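PDB 1VDD: recombination protein RecR from Deinococcus radiodurans, which probably takes part in RecBC-independent recombinational DNA repair, perhaps acting with RecF and RecO, and binds DNA and a zinc ion. Local coordinates for residues Asp53-Pro58 / Asn62-Glu67; Pro75-Arg80 / Ala93-Gly98; Leu103-His108 / Ile124-Pro129; Val137-Gly142 / Ala149-Leu154. One frame throughout, in Å; residues are numbered along the deposited sequence.

Contact 1 of 4, residues Asp53-Pro58 / Asn62-Glu67. With ZN (zinc ion), chain E.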
# COMPACT_ATOMS: atom_id res chain seq x y z
N ASP A 53 -30.32 6.26 22.04
CA ASP A 53 -29.86 7.43 22.77
C ASP A 53 -29.23 8.53 21.92
O ASP A 53 -29.27 9.71 22.28
CB ASP A 53 -28.84 7.02 23.84
CG ASP A 53 -29.41 6.03 24.83
OD1 ASP A 53 -30.63 5.73 24.76
OD2 ASP A 53 -28.62 5.54 25.70
N LEU A 54 -28.65 8.15 20.79
CA LEU A 54 -27.99 9.12 19.92
C LEU A 54 -28.87 9.90 18.98
O LEU A 54 -29.59 9.33 18.15
CB LEU A 54 -26.89 8.44 19.10
CG LEU A 54 -25.46 8.67 19.60
CD1 LEU A 54 -25.36 8.28 21.04
CD2 LEU A 54 -24.51 7.88 18.76
N HIS A 55 -28.78 11.22 19.10
CA HIS A 55 -29.53 12.13 18.26
C HIS A 55 -28.69 13.37 18.02
O HIS A 55 -27.67 13.59 18.67
CB HIS A 55 -30.86 12.50 18.93
CG HIS A 55 -30.70 13.13 20.28
ND1 HIS A 55 -30.21 14.40 20.46
CD2 HIS A 55 -30.96 12.64 21.52
CE1 HIS A 55 -30.17 14.68 21.75
NE2 HIS A 55 -30.62 13.63 22.41
N VAL A 56 -29.13 14.17 17.07
CA VAL A 56 -28.43 15.39 16.72
C VAL A 56 -28.83 16.53 17.66
O VAL A 56 -29.99 16.63 18.05
CB VAL A 56 -28.73 15.77 15.25
CG1 VAL A 56 -30.13 16.32 15.11
CG2 VAL A 56 -27.71 16.74 14.75
N CYS A 57 -27.87 17.37 18.04
CA CYS A 57 -28.15 18.51 18.93
C CYS A 57 -29.04 19.50 18.19
O CYS A 57 -28.84 19.76 17.01
CB CYS A 57 -26.83 19.20 19.35
SG CYS A 57 -27.00 20.75 20.30
N PRO A 58 -30.03 20.06 18.88
CA PRO A 58 -30.94 21.02 18.25
C PRO A 58 -30.30 22.37 17.89
O PRO A 58 -30.65 22.98 16.89
CB PRO A 58 -32.04 21.17 19.29
CG PRO A 58 -31.27 21.06 20.58
CD PRO A 58 -30.35 19.89 20.31
N ASN A 62 -24.21 18.73 16.63
CA ASN A 62 -23.17 17.82 17.08
C ASN A 62 -23.88 16.67 17.78
O ASN A 62 -24.90 16.87 18.43
CB ASN A 62 -22.23 18.55 18.05
CG ASN A 62 -21.02 17.73 18.40
OD1 ASN A 62 -20.38 17.15 17.52
ND2 ASN A 62 -20.69 17.69 19.68
N ILE A 63 -23.36 15.45 17.64
CA ILE A 63 -24.02 14.30 18.25
C ILE A 63 -24.01 14.24 19.77
O ILE A 63 -22.98 14.48 20.42
CB ILE A 63 -23.41 12.98 17.67
CG1 ILE A 63 -23.85 12.82 16.22
CG2 ILE A 63 -23.87 11.77 18.49
CD1 ILE A 63 -23.37 11.55 15.57
N THR A 64 -25.18 13.93 20.35
CA THR A 64 -25.31 13.78 21.81
C THR A 64 -26.51 12.93 22.18
O THR A 64 -27.16 12.35 21.32
CB THR A 64 -25.48 15.13 22.57
OG1 THR A 64 -26.51 15.91 21.97
CG2 THR A 64 -24.16 15.90 22.61
N ASP A 65 -26.78 12.89 23.48
CA ASP A 65 -27.89 12.13 24.05
C ASP A 65 -28.71 13.00 25.01
O ASP A 65 -29.54 12.49 25.77
CB ASP A 65 -27.33 10.92 24.80
CG ASP A 65 -26.37 11.32 25.91
OD1 ASP A 65 -25.78 10.43 26.56
OD2 ASP A 65 -26.20 12.54 26.14
N ALA A 66 -28.48 14.32 24.98
CA ALA A 66 -29.19 15.25 25.87
C ALA A 66 -30.05 16.29 25.16
O ALA A 66 -30.46 16.11 24.02
CB ALA A 66 -28.18 15.94 26.78
N GLU A 67 -30.35 17.38 25.88
CA GLU A 67 -31.15 18.47 25.33
C GLU A 67 -30.22 19.30 24.47
O GLU A 67 -30.58 19.70 23.36
CB GLU A 67 -31.75 19.33 26.46
CG GLU A 67 -32.73 18.59 27.39
CD GLU A 67 -33.37 19.50 28.45
OE1 GLU A 67 -34.12 20.43 28.08
OE2 GLU A 67 -33.13 19.28 29.66
ZN ZN E . -24.67 21.61 20.54
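H55 and T64 form the hydrogen-bonded pair of a tight antiparallel beta hairpin, the one that carries C57, the first ligand of the Cys4 zinc finger. Backbone bonds come first. H55 N gives to T64 O at 3.0 Å, and T64 N returns a bond to H55 O; both are almost straight. Nearer the turn, C57 N reaches N62 O less squarely, with an angle of 142° at the hydrogen.

The imidazole of H55 folds back over its own strand partner. With chi1 at 58°, CG sits between the backbone N and the carbonyl carbon, which lays the ring so that T64 O lies 3.6 Å above its centre. ND1 also makes a weak bond to V56 O. With an alanine here, T64 O and the chain at D65 would probably lose the ring that covers them.

On the face that carries I63, L54 CG meets I63 CG2 at 3.7 Å, and F30 of the second subunit packs on I63. That subunit also reaches D53, whose OD2 bonds to its S6.

Finally, C57 SG binds zinc at 2.5 Å, with C60, C69 and C72 completing the site.

Contact 2 of 4, residues Pro75-Arg80 / Ala93-Gly98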
# COMPACT_ATOMS: atom_id res chain seq x y z
N PRO A 75 -20.22 25.79 30.12
CA PRO A 75 -20.16 27.24 30.34
C PRO A 75 -18.77 27.87 30.24
O PRO A 75 -18.65 29.09 30.09
CB PRO A 75 -20.74 27.38 31.74
CG PRO A 75 -20.13 26.19 32.42
CD PRO A 75 -20.33 25.08 31.40
N SER A 76 -17.73 27.05 30.33
CA SER A 76 -16.36 27.55 30.24
C SER A 76 -15.92 27.70 28.79
O SER A 76 -14.83 28.20 28.51
CB SER A 76 -15.40 26.61 30.98
OG SER A 76 -15.30 25.34 30.35
N ARG A 77 -16.77 27.26 27.86
CA ARG A 77 -16.45 27.35 26.44
C ARG A 77 -16.71 28.73 25.86
O ARG A 77 -17.76 29.33 26.08
CB ARG A 77 -17.24 26.30 25.63
CG ARG A 77 -16.53 24.96 25.54
CD ARG A 77 -17.20 24.03 24.54
NE ARG A 77 -16.33 22.90 24.20
CZ ARG A 77 -15.25 22.98 23.43
NH1 ARG A 77 -14.90 24.14 22.89
NH2 ARG A 77 -14.51 21.91 23.19
N ASP A 78 -15.73 29.22 25.11
CA ASP A 78 -15.84 30.52 24.48
C ASP A 78 -17.12 30.61 23.67
O ASP A 78 -17.22 30.07 22.57
CB ASP A 78 -14.62 30.75 23.60
CG ASP A 78 -14.75 31.99 22.78
OD1 ASP A 78 -15.44 32.92 23.25
OD2 ASP A 78 -14.16 32.05 21.68
N GLN A 79 -18.11 31.31 24.23
CA GLN A 79 -19.42 31.47 23.61
C GLN A 79 -19.45 32.41 22.41
O GLN A 79 -20.52 32.64 21.82
CB GLN A 79 -20.41 31.97 24.67
CG GLN A 79 -21.70 31.20 24.75
CD GLN A 79 -21.47 29.75 25.05
OE1 GLN A 79 -20.47 29.39 25.65
NE2 GLN A 79 -22.41 28.90 24.64
N ARG A 80 -18.30 32.95 22.04
CA ARG A 80 -18.29 33.88 20.94
C ARG A 80 -17.73 33.42 19.61
O ARG A 80 -17.75 34.18 18.64
CB ARG A 80 -17.62 35.20 21.37
CG ARG A 80 -16.13 35.11 21.66
CD ARG A 80 -15.55 36.50 21.88
NE ARG A 80 -14.16 36.57 21.43
CZ ARG A 80 -13.15 35.90 21.98
NH1 ARG A 80 -13.37 35.10 23.01
NH2 ARG A 80 -11.92 36.02 21.48
N ALA A 93 -11.92 15.69 15.91
CA ALA A 93 -10.60 16.02 15.37
C ALA A 93 -10.14 17.40 15.82
O ALA A 93 -9.01 17.55 16.28
CB ALA A 93 -10.64 15.95 13.84
N LEU A 94 -11.00 18.40 15.69
CA LEU A 94 -10.66 19.76 16.10
C LEU A 94 -10.76 19.93 17.61
O LEU A 94 -10.42 20.99 18.13
CB LEU A 94 -11.56 20.80 15.42
CG LEU A 94 -11.50 20.86 13.89
CD1 LEU A 94 -12.40 21.98 13.39
CD2 LEU A 94 -10.06 21.09 13.45
N GLU A 95 -11.23 18.90 18.30
CA GLU A 95 -11.37 18.94 19.76
C GLU A 95 -10.13 18.30 20.41
O GLU A 95 -9.55 18.84 21.35
CB GLU A 95 -12.65 18.22 20.19
CG GLU A 95 -12.92 18.22 21.69
CD GLU A 95 -13.17 19.61 22.25
OE1 GLU A 95 -12.97 19.78 23.47
OE2 GLU A 95 -13.57 20.52 21.48
N ARG A 96 -9.73 17.14 19.88
CA ARG A 96 -8.56 16.42 20.37
C ARG A 96 -7.32 17.16 19.85
O ARG A 96 -6.20 16.66 19.94
CB ARG A 96 -8.55 14.98 19.83
CG ARG A 96 -9.67 14.08 20.36
CD ARG A 96 -9.54 13.85 21.86
NE ARG A 96 -10.58 12.98 22.40
CZ ARG A 96 -10.78 11.72 22.03
NH1 ARG A 96 -10.00 11.16 21.10
NH2 ARG A 96 -11.76 11.00 22.58
N SER A 97 -7.54 18.35 19.30
CA SER A 97 -6.47 19.16 18.74
C SER A 97 -5.89 20.12 19.77
O SER A 97 -4.94 20.85 19.48
CB SER A 97 -6.99 19.95 17.53
OG SER A 97 -5.96 20.73 16.96
N GLY A 98 -6.47 20.11 20.97
CA GLY A 98 -6.01 20.97 22.06
C GLY A 98 -5.69 22.43 21.75
O GLY A 98 -4.68 22.96 22.21
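R77 and E95 meet in a surface salt bridge between the loop that leads into strand 81-85 and the loop after helix 88-93 of the Toprim domain. The backbones stay well apart, with 11.9 Å between R77 CA and E95 CA, and the two side chains span that distance from opposite directions. NH2 of R77 points at the carboxylate of E95, which lies at the guanidinium edge, and the two planar groups are turned 65° to each other. The modelled gap of 2.4 Å between R77 NH2 and E95 OE2 is too short to be trusted, so the pairing is clear but its exact geometry is doubtful.

Chain shape explains the reach. R77 runs extended from CG to NE, while E95 leaves its backbone with CG opposite the N (chi1 -179°) and then bends at chi2, bringing the carboxylate round to the arginine.

In the next shell, Y104 OH probably hydrogen-bonds to E95 OE2, which would give that oxygen a second partner, and the tyrosine side chain also touches R77, as does R101. E95 opens a type I beta turn that ends at G98, and the bond across it, G98 N to E95 O, is weak at 3.4 Å. Further out, L94 and A93 pack on L186 of the third subunit. On the arginine's own loop, D78 seems to form an Asx turn, its OD1 accepting from R80 N, though the place of OD1 is uncertain; D78 OD2 bonds to T81 OG1.

Contact 3 of 4, residues Leu103-His108 / Ile124-Pro129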
# COMPACT_ATOMS: atom_id res chain seq x y z
N LEU A 103 -17.55 27.16 20.19
CA LEU A 103 -18.73 26.38 19.86
C LEU A 103 -18.57 25.80 18.46
O LEU A 103 -17.81 26.33 17.65
CB LEU A 103 -19.98 27.26 19.92
CG LEU A 103 -20.31 28.01 21.22
CD1 LEU A 103 -21.72 28.59 21.10
CD2 LEU A 103 -20.25 27.08 22.43
N TYR A 104 -19.25 24.69 18.18
CA TYR A 104 -19.17 24.10 16.85
C TYR A 104 -20.54 24.16 16.17
O TYR A 104 -21.53 24.46 16.81
CB TYR A 104 -18.75 22.63 16.92
CG TYR A 104 -17.40 22.38 17.54
CD1 TYR A 104 -17.29 21.99 18.86
CD2 TYR A 104 -16.24 22.51 16.78
CE1 TYR A 104 -16.06 21.72 19.42
CE2 TYR A 104 -15.01 22.25 17.32
CZ TYR A 104 -14.92 21.86 18.65
OH TYR A 104 -13.69 21.62 19.22
N HIS A 105 -20.57 23.89 14.88
CA HIS A 105 -21.82 23.81 14.13
C HIS A 105 -21.60 22.75 13.05
O HIS A 105 -20.60 22.78 12.34
CB HIS A 105 -22.22 25.13 13.47
CG HIS A 105 -23.59 25.08 12.87
ND1 HIS A 105 -24.74 25.16 13.64
CD2 HIS A 105 -24.01 24.88 11.60
CE1 HIS A 105 -25.80 25.00 12.87
NE2 HIS A 105 -25.38 24.83 11.63
N VAL A 106 -22.54 21.81 12.93
CA VAL A 106 -22.37 20.74 11.97
C VAL A 106 -23.35 20.67 10.79
O VAL A 106 -24.51 20.28 10.94
CB VAL A 106 -22.39 19.38 12.70
CG1 VAL A 106 -22.11 18.27 11.72
CG2 VAL A 106 -21.37 19.38 13.84
N LEU A 107 -22.88 21.06 9.62
CA LEU A 107 -23.69 20.96 8.41
C LEU A 107 -23.51 19.46 8.26
O LEU A 107 -22.38 19.00 8.26
CB LEU A 107 -22.99 21.64 7.24
CG LEU A 107 -22.27 22.95 7.55
CD1 LEU A 107 -21.55 23.40 6.31
CD2 LEU A 107 -23.26 24.00 8.03
N HIS A 108 -24.57 18.68 8.14
CA HIS A 108 -24.29 17.27 8.03
C HIS A 108 -23.90 16.85 6.63
O HIS A 108 -24.46 15.93 6.06
CB HIS A 108 -25.46 16.44 8.58
CG HIS A 108 -25.33 16.14 10.04
ND1 HIS A 108 -25.18 17.12 11.00
CD2 HIS A 108 -25.29 14.96 10.71
CE1 HIS A 108 -25.05 16.56 12.19
NE2 HIS A 108 -25.11 15.25 12.04
N ILE A 124 -27.62 24.40 7.32
CA ILE A 124 -27.14 25.76 7.20
C ILE A 124 -28.10 26.78 7.81
O ILE A 124 -27.67 27.81 8.32
CB ILE A 124 -26.84 26.12 5.72
CG1 ILE A 124 -25.74 25.19 5.19
CG2 ILE A 124 -26.42 27.59 5.60
CD1 ILE A 124 -25.13 25.63 3.88
N LYS A 125 -29.40 26.49 7.78
CA LYS A 125 -30.37 27.42 8.35
C LYS A 125 -30.16 27.67 9.85
O LYS A 125 -29.94 28.79 10.27
CB LYS A 125 -31.80 26.92 8.12
CG LYS A 125 -32.87 27.91 8.60
CD LYS A 125 -34.14 27.22 9.13
CE LYS A 125 -33.92 26.57 10.51
NZ LYS A 125 -33.60 27.54 11.62
N PRO A 126 -30.24 26.61 10.68
CA PRO A 126 -30.06 26.78 12.13
C PRO A 126 -28.78 27.46 12.59
O PRO A 126 -28.58 27.67 13.78
CB PRO A 126 -30.19 25.36 12.66
CG PRO A 126 -29.72 24.52 11.52
CD PRO A 126 -30.38 25.19 10.34
N LEU A 127 -27.91 27.81 11.64
CA LEU A 127 -26.66 28.47 11.96
C LEU A 127 -26.86 29.99 12.01
O LEU A 127 -26.42 30.65 12.95
CB LEU A 127 -25.58 28.12 10.93
CG LEU A 127 -24.13 28.54 11.21
CD1 LEU A 127 -23.93 30.00 10.90
CD2 LEU A 127 -23.77 28.26 12.65
N LEU A 128 -27.51 30.52 10.98
CA LEU A 128 -27.78 31.95 10.87
C LEU A 128 -28.19 32.60 12.20
O LEU A 128 -27.51 33.50 12.69
CB LEU A 128 -28.87 32.22 9.83
CG LEU A 128 -28.64 31.73 8.40
CD1 LEU A 128 -29.73 32.31 7.53
CD2 LEU A 128 -27.27 32.17 7.88
N PRO A 129 -29.30 32.13 12.80
CA PRO A 129 -29.71 32.73 14.06
C PRO A 129 -28.65 32.68 15.16
O PRO A 129 -28.67 33.50 16.07
CB PRO A 129 -30.98 31.95 14.41
CG PRO A 129 -30.72 30.61 13.80
CD PRO A 129 -30.14 30.97 12.46
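H105, whose ring lies beneath L127, is gripped at both nitrogens: NE2 is hydrogen-bonded to the carbonyl O of H123, just ahead of segment 124-129, and ND1 has a weak bond with NH1 of R130, just after it. Held at these two points, the imidazole cannot easily rotate, and it presents a fixed face to the leucine. L127 lies over that face in a CH-pi contact, CD2 standing 3.4 Å from the ring centroid and 21° off the normal. CD2 is modelled too near ring atom CG, so the exact depth of the contact is doubtful. L127 CB stands over the same face, 3.4 Å above H105 NE2. A chi1 of -172° swings the H105 ring opposite its own backbone N and out toward segment 124-129.

Two further groups border the ring. L107 CD2 lies at its edge, in plane, and also packs against I124 CG1 at 4.0 Å; P126 CG approaches H105 CE1 at 4.2 Å. With a leucine in place of H105, the H123 carbonyl is likely to lose its mate, and L127 the flat surface it rests on.

At the strand's end, V106 O is shared: H108 ND1 donates to it at 3.2 Å, from well above the carbonyl plane, and H123 ND1 adds a weak bond. L107, I124 and L127 also touch helix 145-158. The arrangement packs strand 103-106, outermost in this chain's parallel Toprim sheet, against the long loop that leads to strand 136-139.

Contact 4 of 4, residues Val137-Gly142 / Ala149-Leu154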
# COMPACT_ATOMS: atom_id res chain seq x y z
N VAL A 137 -16.94 33.45 12.94
CA VAL A 137 -17.37 32.20 12.36
C VAL A 137 -16.20 31.61 11.60
O VAL A 137 -15.82 32.11 10.53
CB VAL A 137 -18.58 32.38 11.42
CG1 VAL A 137 -18.90 31.05 10.74
CG2 VAL A 137 -19.77 32.86 12.21
N ILE A 138 -15.61 30.58 12.17
CA ILE A 138 -14.48 29.92 11.55
C ILE A 138 -15.05 28.88 10.62
O ILE A 138 -15.85 28.04 11.03
CB ILE A 138 -13.61 29.20 12.59
CG1 ILE A 138 -13.06 30.22 13.60
CG2 ILE A 138 -12.51 28.45 11.90
CD1 ILE A 138 -12.40 29.59 14.82
N LEU A 139 -14.66 28.94 9.35
CA LEU A 139 -15.15 27.97 8.39
C LEU A 139 -14.15 26.84 8.29
O LEU A 139 -13.05 27.01 7.75
CB LEU A 139 -15.36 28.64 7.03
CG LEU A 139 -16.28 29.86 7.17
CD1 LEU A 139 -16.46 30.51 5.80
CD2 LEU A 139 -17.62 29.43 7.77
N ALA A 140 -14.53 25.69 8.82
CA ALA A 140 -13.66 24.54 8.83
C ALA A 140 -14.17 23.39 8.00
O ALA A 140 -14.05 22.23 8.40
CB ALA A 140 -13.42 24.08 10.25
N THR A 141 -14.75 23.70 6.85
CA THR A 141 -15.22 22.66 5.96
C THR A 141 -13.99 22.13 5.24
O THR A 141 -12.92 22.74 5.31
CB THR A 141 -16.21 23.19 4.92
OG1 THR A 141 -15.54 24.08 4.04
CG2 THR A 141 -17.35 23.92 5.59
N GLY A 142 -14.14 21.00 4.57
CA GLY A 142 -13.03 20.38 3.86
C GLY A 142 -12.28 21.30 2.92
O GLY A 142 -12.43 22.51 2.95
N ALA A 149 -16.29 25.09 -1.84
CA ALA A 149 -17.54 25.68 -2.28
C ALA A 149 -18.51 25.95 -1.13
O ALA A 149 -19.11 27.02 -1.05
CB ALA A 149 -18.18 24.78 -3.31
N THR A 150 -18.66 24.97 -0.23
CA THR A 150 -19.58 25.14 0.90
C THR A 150 -19.21 26.39 1.69
O THR A 150 -20.06 27.22 1.98
CB THR A 150 -19.53 23.95 1.88
OG1 THR A 150 -19.54 22.72 1.15
CG2 THR A 150 -20.75 23.98 2.81
N ALA A 151 -17.92 26.50 2.00
CA ALA A 151 -17.38 27.62 2.76
C ALA A 151 -17.67 28.97 2.13
O ALA A 151 -18.16 29.89 2.81
CB ALA A 151 -15.88 27.45 2.93
N LEU A 152 -17.37 29.10 0.85
CA LEU A 152 -17.64 30.37 0.18
C LEU A 152 -19.13 30.66 0.21
O LEU A 152 -19.55 31.81 0.31
CB LEU A 152 -17.10 30.35 -1.25
CG LEU A 152 -15.57 30.23 -1.39
CD1 LEU A 152 -15.17 30.59 -2.82
CD2 LEU A 152 -14.86 31.17 -0.41
N TYR A 153 -19.95 29.62 0.14
CA TYR A 153 -21.38 29.83 0.21
C TYR A 153 -21.71 30.36 1.59
O TYR A 153 -22.47 31.32 1.74
CB TYR A 153 -22.16 28.54 -0.01
CG TYR A 153 -23.65 28.73 0.20
CD1 TYR A 153 -24.44 29.34 -0.78
CD2 TYR A 153 -24.25 28.37 1.40
CE1 TYR A 153 -25.79 29.57 -0.56
CE2 TYR A 153 -25.59 28.60 1.63
CZ TYR A 153 -26.36 29.21 0.64
OH TYR A 153 -27.69 29.44 0.88
N LEU A 154 -21.13 29.72 2.60
CA LEU A 154 -21.37 30.11 3.99
C LEU A 154 -20.90 31.53 4.24
O LEU A 154 -21.58 32.31 4.93
CB LEU A 154 -20.67 29.13 4.94
CG LEU A 154 -21.27 27.72 4.95
CD1 LEU A 154 -20.44 26.80 5.83
CD2 LEU A 154 -22.71 27.78 5.44
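L139 and A151 make the close part of this contact, where the backbones come to 6.1 Å between their CA atoms. Only a methyl group stands on the helix at that point, so the leucine can push right up to the main chain: its CD1 lies 3.5 Å from A151 O. The other branch, CD2, meets L154 CB at 4.2 Å, so the forked end of L139 touches two successive turns of the helix. T141 closes in on the same alanine, its OG1 3.6 Å from A151 CB. A chi1 of 66° tucks this hydroxyl between the backbone N and the carbonyl carbon, and its hydrogen-bond partner is G147 O in the first part of the helix.

These two segments begin the beta-alpha-beta unit of the Toprim domain, in which helix 145-158 links strand 136-139 to the neighbouring parallel strand 164-167. I165 of that second strand also touches L139, and R167 bonds to the carbonyls of L139, T141 and G142.

T150 meets the strand segment only marginally, its CB 4.3 Å from T141 CG2, and is covered instead by L107 and V110. It turns its hydroxyl to other partners, E146 O and L111 N. The side of the helix turned from the strand is the open one: A149 and L152 point away from segment 137-142, and L152 is exposed.

How the contacts relate
From the N terminus the four contacts come strictly in series; none nests in or crosses another. Contact 1 closes a three-residue turn within the zinc finger. Contact 2 closes a longer loop holding strand 81-85 and most of helix 88-93. Contact 3 closes the fifteen residues between H108 and I124, and contact 4 the short link from strand 136-139 into its helix. In space they are joined more closely. V56 CG2 packs on H108 CE1 at 3.7 Å, tying the zinc finger to the Toprim domain at the end of strand 103-106. A probable E95-Y104 bond ties contact 2 to contact 3; L94 touches A140 of contact 4, and L107 and I124 reach L154. Contact 1 touches neither contact 2 nor contact 4.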